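Local coordinates for protein putative glucarate dehydratase (Pseudomonas fluorescens, PDB 4IT1) that probably catalyses the magnesium-dependent dehydration of D-glucarate to 5-dehydro-4-deoxy-D-glucarate, as a member of the mandelate racemase/muconate lactonizing enzyme family, at residues F93-L98 with A135-F140; F171-Q176 with K183-G188; E268-G273 with L286-N291. One frame throughout, in Å; residues are numbered along the deposited sequence.

How the contacts relate
The three contacts follow one another along the chain and none touches another. Contact 1 joins two helices of the N-terminal domain. Contacts 2 and 3 belong to the barrel, where the strands end near the magnesium site: contact 3 supplies two of the three protein ligands of the ion, E268 and N291, with D243 the third, while contact 2 folds the loop that follows strand 163-170. The nearest atoms of contacts 2 and 3 are about 10 Å apart, and the side chain of K173 in contact 2 lies about 10 Å from that of K215, a predicted proton acceptor. Contact 1 is remote, its centre about 32 Å from that of contact 3 and 39 Å from that of contact 2.

Contact 1 of 3, residues F93-L98 with A135-F140; sequences FNLNQL and AFEVAF
The ring of F140 carries a CH-pi contact on one face: CD2 of L98 sits 4.0 Å from the ring centroid and almost exactly on the normal, 3° off it. CD2 of L95 approaches the same ring obliquely, 3.8 Å from F140 CD2 and as close to F140 CB. Here the start of helix 95-107 packs on helix 128-148 in the N-terminal domain of the mandelate racemase/muconate lactonizing family. Leucine suits both places because one methyl of its fork can be pushed forward. L98, its CG anti to the backbone N (chi1 171°), presents CD2 to the ring and to F136 CB, while its other methyl, CD1, lies 4.2 Å from F140 CZ. The side chains of L95 and F140 run side by side, pointing opposite ways, and L95 CD2 also touches the aliphatic CG of E137 at 3.9 Å. Thus E137 gives its methylene to the apolar seam, and its carboxylate, buried, is satisfied by the backbone N atoms of L322 and R323 at the start of helix 322-334. The ring of F136 leads off to V83 and L87 of helix 74-87 and I56 of strand 50-60. N96 ND2 donates to G158 O and A360 O, both of the second subunit. Asparagine is apt at the N-cap of helix 95-107, since its short side chain turns back on the first turn: Q97 N donates to N94 OD1 at 3.1 Å, from above the carbonyl plane.

Contact 2 of 3, residues F171-Q176 with K183-G188; sequences FFKYAQ and KPDNWG
K173 and D185 form a bidentate salt bridge: NZ of K173 lies 2.9 Å from both OD1 and OD2 of D185 and meets each oxygen on its syn lone pair. The same nitrogen also donates to G188 O at 2.7 Å, from above the carbonyl plane, and to Y174 O at 3.1 Å. With four acceptors within hydrogen-bonding distance and three hydrogens, at least one hydrogen must be shared, probably between the carboxylate oxygens. Lysine fits because its long chain can double back: bends at chi3 (-73°) and chi4 (-63°) turn NZ toward the backbone oxygen of its own neighbour. The chi1 of D185 (67°) folds its carboxylate back over its own chain, where OD1 also takes weak bonds from W187 N and G188 N. At G188 a positive phi favours glycine.

Farther out, the backbone of A175 packs on that of G188, A175 CA 4.0 Å from G188 C. K173 CE lies 3.9 Å from W187 CB, the side chains nearly perpendicular, while the indole continues to R202, a cation-pi partner, and to W374. Nearer the surface P184 CG lies 4.1 Å from Q176 CB. Both segments belong to the long loop between strand 163-170 and helix 193-207, a beta-alpha loop of the barrel, closed on itself by a lysine-aspartate salt bridge on the side of the predicted proton acceptor K215.

Contact 3 of 3, residues E268-G273 with L286-N291; sequences EDPTPG and LPLATN. With MG (magnesium ion), chain E.
The magnesium site of this enolase-superfamily barrel lies where two neighbouring parallel strands, 266-268 and 288-290, end; helix 274-284 joins them in a beta-alpha-beta crossover. E268 OE2 binds the ion at 2.1 Å and N291 OD1 at 2.2 Å, and D243 with three waters completes six ligands. The two oxygens approach each other to 2.7 Å without a hydrogen bond, since both are turned on the metal, and the carboxylate and amide planes stand 80° apart. Glutamate suits its place because its chain, with CG anti to the backbone N (chi1 -174°) and extended beyond, spans the distance from strand to ion; asparagine offers a neutral oxygen to the metal and keeps ND2 for a metal-bound water.

The strands are paired through E268 and A289, whose small side chain lies beside E268 CB, and D269 N donates to A289 O at 2.7 Å. D269 then works as a second-shell residue. Its OD2 receives N291 N at 2.9 Å on the syn side and a metal-bound water, which positions N291 and the hydration of the ion together; D269 has been seen as a magnesium ligand in this protein, but in this chain it reaches the ion only through the water. Its backbone bends at the strand end with positive phi. Behind, P270 packs on L288, both also touching M277 of helix 274-284. T290 OG1, which also takes M292 N and V293 N, donates to D269 OD1, at a 2.5 Å separation short enough to be doubtful in its exact length.

Contact 1 of 3, residues F93-L98 with A135-F140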
loop_
_atom_site.group_PDB
_atom_site.type_symbol
_atom_site.label_atom_id
_atom_site.label_comp_id
_atom_site.label_asym_id
_atom_site.label_seq_id
_atom_site.Cartn_x
_atom_site.Cartn_y
_atom_site.Cartn_z
ATOM N N PHE A 93 5.995 15.817 6.445
ATOM C CA PHE A 93 4.890 14.866 6.406
ATOM C C PHE A 93 4.271 14.825 5.020
ATOM O O PHE A 93 3.730 13.796 4.606
ATOM C CB PHE A 93 3.828 15.223 7.449
ATOM C CG PHE A 93 4.250 14.929 8.858
ATOM C CD1 PHE A 93 4.012 13.681 9.420
ATOM C CD2 PHE A 93 4.904 15.893 9.619
ATOM C CE1 PHE A 93 4.411 13.403 10.715
ATOM C CE2 PHE A 93 5.308 15.620 10.915
ATOM C CZ PHE A 93 5.059 14.373 11.465
ATOM N N ASN A 94 4.355 15.951 4.310
ATOM C CA ASN A 94 3.809 16.062 2.963
ATOM C C ASN A 94 4.702 15.361 1.943
ATOM O O ASN A 94 5.416 16.005 1.174
ATOM C CB ASN A 94 3.590 17.527 2.585
ATOM C CG ASN A 94 2.548 17.701 1.496
ATOM O OD1 ASN A 94 2.225 16.765 0.759
ATOM N ND2 ASN A 94 2.020 18.909 1.384
ATOM N N LEU A 95 4.657 14.031 1.963
ATOM C CA LEU A 95 5.428 13.204 1.046
ATOM C C LEU A 95 4.857 13.215 -0.372
ATOM O O LEU A 95 5.589 12.995 -1.333
ATOM C CB LEU A 95 5.523 11.775 1.575
ATOM C CG LEU A 95 6.537 11.506 2.688
ATOM C CD1 LEU A 95 6.216 10.196 3.374
ATOM C CD2 LEU A 95 7.955 11.477 2.151
ATOM N N ASN A 96 3.554 13.469 -0.498
ATOM C CA ASN A 96 2.930 13.645 -1.813
ATOM C C ASN A 96 3.460 14.873 -2.567
ATOM O O ASN A 96 3.595 14.844 -3.794
ATOM C CB ASN A 96 1.403 13.691 -1.694
ATOM C CG ASN A 96 0.800 12.327 -1.393
ATOM O OD1 ASN A 96 1.415 11.291 -1.653
ATOM N ND2 ASN A 96 -0.408 12.321 -0.834
ATOM N N GLN A 97 3.748 15.943 -1.822
ATOM C CA GLN A 97 4.471 17.105 -2.342
ATOM C C GLN A 97 5.854 16.664 -2.815
ATOM O O GLN A 97 6.220 16.909 -3.964
ATOM C CB GLN A 97 4.595 18.191 -1.264
ATOM C CG GLN A 97 5.433 19.408 -1.635
ATOM C CD GLN A 97 4.622 20.497 -2.309
ATOM O OE1 GLN A 97 4.341 20.434 -3.512
ATOM N NE2 GLN A 97 4.249 21.514 -1.536
ATOM N N LEU A 98 6.604 15.998 -1.935
ATOM C CA LEU A 98 7.931 15.467 -2.274
ATOM C C LEU A 98 7.953 14.633 -3.564
ATOM O O LEU A 98 8.919 14.702 -4.327
ATOM C CB LEU A 98 8.526 14.651 -1.118
ATOM C CG LEU A 98 9.808 13.864 -1.445
ATOM C CD1 LEU A 98 10.983 14.795 -1.709
ATOM C CD2 LEU A 98 10.181 12.855 -0.372
ATOM N N ALA A 135 15.270 7.912 -1.882
ATOM C CA ALA A 135 16.445 8.462 -1.202
ATOM C C ALA A 135 16.047 9.424 -0.074
ATOM O O ALA A 135 16.548 9.320 1.054
ATOM C CB ALA A 135 17.361 9.152 -2.201
ATOM N N PHE A 136 15.123 10.330 -0.389
ATOM C CA PHE A 136 14.661 11.332 0.555
ATOM C C PHE A 136 13.498 10.863 1.437
ATOM O O PHE A 136 13.415 11.257 2.605
ATOM C CB PHE A 136 14.317 12.629 -0.178
ATOM C CG PHE A 136 15.507 13.283 -0.827
ATOM C CD1 PHE A 136 16.616 13.652 -0.067
ATOM C CD2 PHE A 136 15.527 13.524 -2.195
ATOM C CE1 PHE A 136 17.720 14.251 -0.660
ATOM C CE2 PHE A 136 16.626 14.126 -2.794
ATOM C CZ PHE A 136 17.723 14.490 -2.026
ATOM N N GLU A 137 12.616 10.029 0.880
ATOM C CA GLU A 137 11.486 9.457 1.627
ATOM C C GLU A 137 11.952 8.875 2.960
ATOM O O GLU A 137 11.380 9.185 4.004
ATOM C CB GLU A 137 10.751 8.391 0.792
ATOM C CG GLU A 137 9.397 7.953 1.349
ATOM C CD GLU A 137 9.365 6.503 1.841
ATOM O OE1 GLU A 137 10.431 5.892 2.079
ATOM O OE2 GLU A 137 8.252 5.962 2.000
ATOM N N VAL A 138 13.004 8.058 2.913
ATOM C CA VAL A 138 13.582 7.458 4.110
ATOM C C VAL A 138 13.970 8.536 5.127
ATOM O O VAL A 138 13.600 8.444 6.297
ATOM C CB VAL A 138 14.770 6.528 3.763
ATOM C CG1 VAL A 138 15.502 6.057 5.013
ATOM C CG2 VAL A 138 14.281 5.331 2.957
ATOM N N ALA A 139 14.676 9.569 4.673
ATOM C CA ALA A 139 15.104 10.657 5.551
ATOM C C ALA A 139 13.928 11.444 6.122
ATOM O O ALA A 139 13.939 11.803 7.300
ATOM C CB ALA A 139 16.069 11.577 4.825
ATOM N N PHE A 140 12.922 11.705 5.285
ATOM C CA PHE A 140 11.668 12.331 5.714
ATOM C C PHE A 140 10.950 11.537 6.812
ATOM O O PHE A 140 10.339 12.123 7.707
ATOM C CB PHE A 140 10.711 12.454 4.534
ATOM C CG PHE A 140 10.824 13.738 3.769
ATOM C CD1 PHE A 140 12.029 14.130 3.193
ATOM C CD2 PHE A 140 9.700 14.534 3.574
ATOM C CE1 PHE A 140 12.112 15.309 2.463
ATOM C CE2 PHE A 140 9.776 15.713 2.848
ATOM C CZ PHE A 140 10.982 16.097 2.286
#

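Contact 2 of 3, residues F171-Q176 with K183-G188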
loop_
_atom_site.group_PDB
_atom_site.type_symbol
_atom_site.label_atom_id
_atom_site.label_comp_id
_atom_site.label_asym_id
_atom_site.label_seq_id
_atom_site.Cartn_x
_atom_site.Cartn_y
_atom_site.Cartn_z
ATOM N N PHE A 171 30.308 -14.902 -2.544
ATOM C CA PHE A 171 30.828 -14.536 -3.857
ATOM C C PHE A 171 32.071 -15.337 -4.180
ATOM O O PHE A 171 32.865 -15.648 -3.291
ATOM C CB PHE A 171 31.240 -13.069 -3.868
ATOM C CG PHE A 171 30.094 -12.114 -3.903
ATOM C CD1 PHE A 171 29.450 -11.735 -2.731
ATOM C CD2 PHE A 171 29.671 -11.564 -5.110
ATOM C CE1 PHE A 171 28.394 -10.836 -2.759
ATOM C CE2 PHE A 171 28.617 -10.662 -5.146
ATOM C CZ PHE A 171 27.974 -10.298 -3.969
ATOM N N PHE A 172 32.252 -15.655 -5.456
ATOM C CA PHE A 172 33.575 -15.994 -5.943
ATOM C C PHE A 172 34.361 -14.686 -6.035
ATOM O O PHE A 172 33.782 -13.621 -6.278
ATOM C CB PHE A 172 33.503 -16.703 -7.286
ATOM C CG PHE A 172 32.767 -18.011 -7.231
ATOM C CD1 PHE A 172 33.412 -19.171 -6.814
ATOM C CD2 PHE A 172 31.422 -18.085 -7.582
ATOM C CE1 PHE A 172 32.735 -20.386 -6.756
ATOM C CE2 PHE A 172 30.742 -19.297 -7.532
ATOM C CZ PHE A 172 31.398 -20.450 -7.117
ATOM N N LYS A 173 35.665 -14.760 -5.778
ATOM C CA LYS A 173 36.522 -13.580 -5.823
ATOM C C LYS A 173 37.956 -13.963 -6.160
ATOM O O LYS A 173 38.356 -15.117 -5.973
ATOM C CB LYS A 173 36.455 -12.783 -4.502
ATOM C CG LYS A 173 37.098 -13.459 -3.286
ATOM C CD LYS A 173 36.822 -12.704 -1.987
ATOM C CE LYS A 173 37.617 -11.406 -1.873
ATOM N NZ LYS A 173 39.094 -11.630 -1.839
ATOM N N TYR A 174 38.711 -12.998 -6.687
ATOM C CA TYR A 174 40.159 -13.138 -6.834
ATOM C C TYR A 174 40.807 -12.760 -5.507
ATOM O O TYR A 174 40.183 -12.090 -4.677
ATOM C CB TYR A 174 40.709 -12.238 -7.956
ATOM C CG TYR A 174 40.304 -12.628 -9.367
ATOM C CD1 TYR A 174 40.237 -13.969 -9.760
ATOM C CD2 TYR A 174 40.021 -11.651 -10.323
ATOM C CE1 TYR A 174 39.872 -14.320 -11.053
ATOM C CE2 TYR A 174 39.660 -11.993 -11.621
ATOM C CZ TYR A 174 39.586 -13.328 -11.981
ATOM O OH TYR A 174 39.227 -13.677 -13.265
ATOM N N ALA A 175 42.056 -13.176 -5.316
ATOM C CA ALA A 175 42.806 -12.848 -4.108
ATOM C C ALA A 175 42.981 -11.335 -3.951
ATOM O O ALA A 175 42.910 -10.805 -2.844
ATOM C CB ALA A 175 44.157 -13.548 -4.119
ATOM N N GLN A 176 43.187 -10.646 -5.069
ATOM C CA GLN A 176 43.457 -9.210 -5.049
ATOM C C GLN A 176 43.016 -8.514 -6.332
ATOM O O GLN A 176 42.960 -9.129 -7.403
ATOM C CB GLN A 176 44.955 -8.955 -4.830
ATOM C CG GLN A 176 45.858 -9.703 -5.802
ATOM C CD GLN A 176 47.293 -9.208 -5.790
ATOM O OE1 GLN A 176 48.215 -9.972 -5.502
ATOM N NE2 GLN A 176 47.491 -7.930 -6.112
ATOM N N LYS A 183 46.333 -2.467 0.426
ATOM C CA LYS A 183 46.585 -3.855 0.819
ATOM C C LYS A 183 45.396 -4.747 0.436
ATOM O O LYS A 183 44.239 -4.338 0.597
ATOM C CB LYS A 183 46.855 -3.955 2.329
ATOM C CG LYS A 183 47.544 -5.248 2.764
ATOM C CD LYS A 183 47.061 -5.755 4.121
ATOM C CE LYS A 183 47.886 -5.225 5.286
ATOM N NZ LYS A 183 47.628 -3.786 5.581
ATOM N N PRO A 184 45.677 -5.960 -0.084
ATOM C CA PRO A 184 44.627 -6.954 -0.340
ATOM C C PRO A 184 43.759 -7.242 0.894
ATOM O O PRO A 184 44.258 -7.224 2.025
ATOM C CB PRO A 184 45.421 -8.203 -0.728
ATOM C CG PRO A 184 46.659 -7.668 -1.353
ATOM C CD PRO A 184 46.986 -6.408 -0.598
ATOM N N ASP A 185 42.471 -7.497 0.660
ATOM C CA ASP A 185 41.516 -7.853 1.718
ATOM C C ASP A 185 41.932 -9.159 2.398
ATOM O O ASP A 185 42.684 -9.950 1.824
ATOM C CB ASP A 185 40.090 -7.963 1.144
ATOM C CG ASP A 185 39.923 -9.145 0.181
ATOM O OD1 ASP A 185 39.974 -10.308 0.629
ATOM O OD2 ASP A 185 39.724 -8.915 -1.030
ATOM N N ASN A 186 41.435 -9.387 3.612
ATOM C CA ASN A 186 41.800 -10.583 4.386
ATOM C C ASN A 186 41.112 -11.894 3.961
ATOM O O ASN A 186 41.499 -12.977 4.427
ATOM C CB ASN A 186 41.616 -10.332 5.892
ATOM C CG ASN A 186 40.429 -9.429 6.202
ATOM O OD1 ASN A 186 39.415 -9.443 5.501
ATOM N ND2 ASN A 186 40.554 -8.636 7.260
ATOM N N TRP A 187 40.116 -11.792 3.072
ATOM C CA TRP A 187 39.307 -12.945 2.627
ATOM C C TRP A 187 40.080 -13.984 1.803
ATOM O O TRP A 187 39.769 -15.177 1.851
ATOM C CB TRP A 187 38.077 -12.486 1.819
ATOM C CG TRP A 187 37.096 -11.618 2.568
ATOM C CD1 TRP A 187 37.113 -10.255 2.670
ATOM C CD2 TRP A 187 35.951 -12.061 3.306
ATOM N NE1 TRP A 187 36.057 -9.820 3.437
ATOM C CE2 TRP A 187 35.325 -10.910 3.835
ATOM C CE3 TRP A 187 35.401 -13.324 3.586
ATOM C CZ2 TRP A 187 34.172 -10.982 4.626
ATOM C CZ3 TRP A 187 34.253 -13.393 4.362
ATOM C CH2 TRP A 187 33.653 -12.227 4.877
ATOM N N GLY A 188 41.070 -13.537 1.036
ATOM C CA GLY A 188 41.772 -14.429 0.109
ATOM C C GLY A 188 40.904 -14.750 -1.099
ATOM O O GLY A 188 39.811 -14.196 -1.254
#

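Contact 3 of 3, residues E268-G273 with L286-N291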
loop_
_atom_site.group_PDB
_atom_site.type_symbol
_atom_site.label_atom_id
_atom_site.label_comp_id
_atom_site.label_asym_id
_atom_site.label_seq_id
_atom_site.Cartn_x
_atom_site.Cartn_y
_atom_site.Cartn_z
ATOM N N GLU A 268 17.081 -17.748 -7.838
ATOM C CA GLU A 268 16.859 -16.350 -8.182
ATOM C C GLU A 268 17.368 -16.030 -9.583
ATOM O O GLU A 268 18.512 -16.193 -9.837
ATOM C CB GLU A 268 17.552 -15.436 -7.177
ATOM C CG GLU A 268 17.252 -13.955 -7.359
ATOM C CD GLU A 268 18.240 -13.016 -6.697
ATOM O OE1 GLU A 268 18.859 -13.377 -5.703
ATOM O OE2 GLU A 268 18.398 -11.889 -7.162
ATOM N N ASP A 269 16.504 -15.587 -10.480
ATOM C CA ASP A 269 16.914 -15.172 -11.846
ATOM C C ASP A 269 17.942 -16.104 -12.482
ATOM O O ASP A 269 19.044 -15.674 -12.811
ATOM C CB ASP A 269 17.497 -13.750 -11.836
ATOM C CG ASP A 269 16.484 -12.718 -11.435
ATOM O OD1 ASP A 269 15.360 -12.760 -11.977
ATOM O OD2 ASP A 269 16.799 -11.869 -10.570
ATOM N N PRO A 270 17.609 -17.394 -12.635
ATOM C CA PRO A 270 18.611 -18.216 -13.311
ATOM C C PRO A 270 18.714 -17.934 -14.816
ATOM O O PRO A 270 19.763 -18.168 -15.411
ATOM C CB PRO A 270 18.120 -19.644 -13.063
ATOM C CG PRO A 270 16.664 -19.513 -12.769
ATOM C CD PRO A 270 16.505 -18.195 -12.080
ATOM N N THR A 271 17.626 -17.446 -15.408
ATOM C CA THR A 271 17.500 -17.295 -16.857
ATOM C C THR A 271 16.833 -15.946 -17.188
ATOM O O THR A 271 15.961 -15.496 -16.449
ATOM C CB THR A 271 16.760 -18.513 -17.457
ATOM O OG1 THR A 271 17.055 -18.639 -18.852
ATOM C CG2 THR A 271 15.265 -18.438 -17.243
ATOM N N PRO A 272 17.253 -15.274 -18.279
ATOM C CA PRO A 272 16.780 -13.890 -18.433
ATOM C C PRO A 272 15.348 -13.750 -18.973
ATOM O O PRO A 272 14.847 -14.650 -19.649
ATOM C CB PRO A 272 17.795 -13.283 -19.400
ATOM C CG PRO A 272 18.262 -14.439 -20.230
ATOM C CD PRO A 272 18.097 -15.699 -19.413
ATOM N N GLY A 273 14.695 -12.638 -18.636
ATOM C CA GLY A 273 13.389 -12.290 -19.199
ATOM C C GLY A 273 12.166 -12.916 -18.547
ATOM O O GLY A 273 12.208 -14.047 -18.052
ATOM N N LEU A 286 9.899 -25.422 -10.461
ATOM C CA LEU A 286 10.808 -24.830 -9.465
ATOM C C LEU A 286 10.403 -23.433 -8.984
ATOM O O LEU A 286 9.820 -22.653 -9.755
ATOM C CB LEU A 286 12.233 -24.796 -9.999
ATOM C CG LEU A 286 12.935 -26.154 -10.041
ATOM C CD1 LEU A 286 14.250 -26.028 -10.793
ATOM C CD2 LEU A 286 13.148 -26.721 -8.642
ATOM N N PRO A 287 10.711 -23.111 -7.705
ATOM C CA PRO A 287 10.400 -21.780 -7.175
ATOM C C PRO A 287 11.407 -20.737 -7.655
ATOM O O PRO A 287 12.582 -20.756 -7.249
ATOM C CB PRO A 287 10.490 -21.959 -5.646
ATOM C CG PRO A 287 10.997 -23.355 -5.408
ATOM C CD PRO A 287 11.434 -23.936 -6.718
ATOM N N LEU A 288 10.944 -19.839 -8.523
ATOM C CA LEU A 288 11.813 -18.809 -9.087
ATOM C C LEU A 288 11.606 -17.467 -8.413
ATOM O O LEU A 288 10.473 -17.002 -8.237
ATOM C CB LEU A 288 11.644 -18.707 -10.599
ATOM C CG LEU A 288 11.806 -20.016 -11.379
ATOM C CD1 LEU A 288 11.607 -19.773 -12.864
ATOM C CD2 LEU A 288 13.156 -20.673 -11.113
ATOM N N ALA A 289 12.723 -16.866 -8.022
ATOM C CA ALA A 289 12.743 -15.549 -7.409
ATOM C C ALA A 289 13.386 -14.580 -8.392
ATOM O O ALA A 289 14.123 -15.007 -9.290
ATOM C CB ALA A 289 13.547 -15.585 -6.117
ATOM N N THR A 290 13.122 -13.286 -8.218
ATOM C CA THR A 290 13.717 -12.279 -9.088
ATOM C C THR A 290 13.991 -10.953 -8.393
ATOM O O THR A 290 13.265 -10.541 -7.498
ATOM C CB THR A 290 12.823 -11.985 -10.324
ATOM O OG1 THR A 290 13.569 -11.222 -11.287
ATOM C CG2 THR A 290 11.583 -11.200 -9.935
ATOM N N ASN A 291 15.054 -10.289 -8.821
ATOM C CA ASN A 291 15.111 -8.838 -8.707
ATOM C C ASN A 291 15.608 -8.202 -10.015
ATOM O O ASN A 291 16.317 -7.193 -10.020
ATOM C CB ASN A 291 15.843 -8.370 -7.434
ATOM C CG ASN A 291 17.295 -8.801 -7.362
ATOM O OD1 ASN A 291 17.835 -9.465 -8.250
ATOM N ND2 ASN A 291 17.948 -8.408 -6.276
HETATM MG MG MG E . 19.740 -10.501 -7.981
HETATM O O HOH W 1 19.181 -11.411 -9.860
HETATM O O HOH W 2 20.460 -9.511 -6.276
HETATM O O HOH W 3 20.728 -9.103 -9.101
#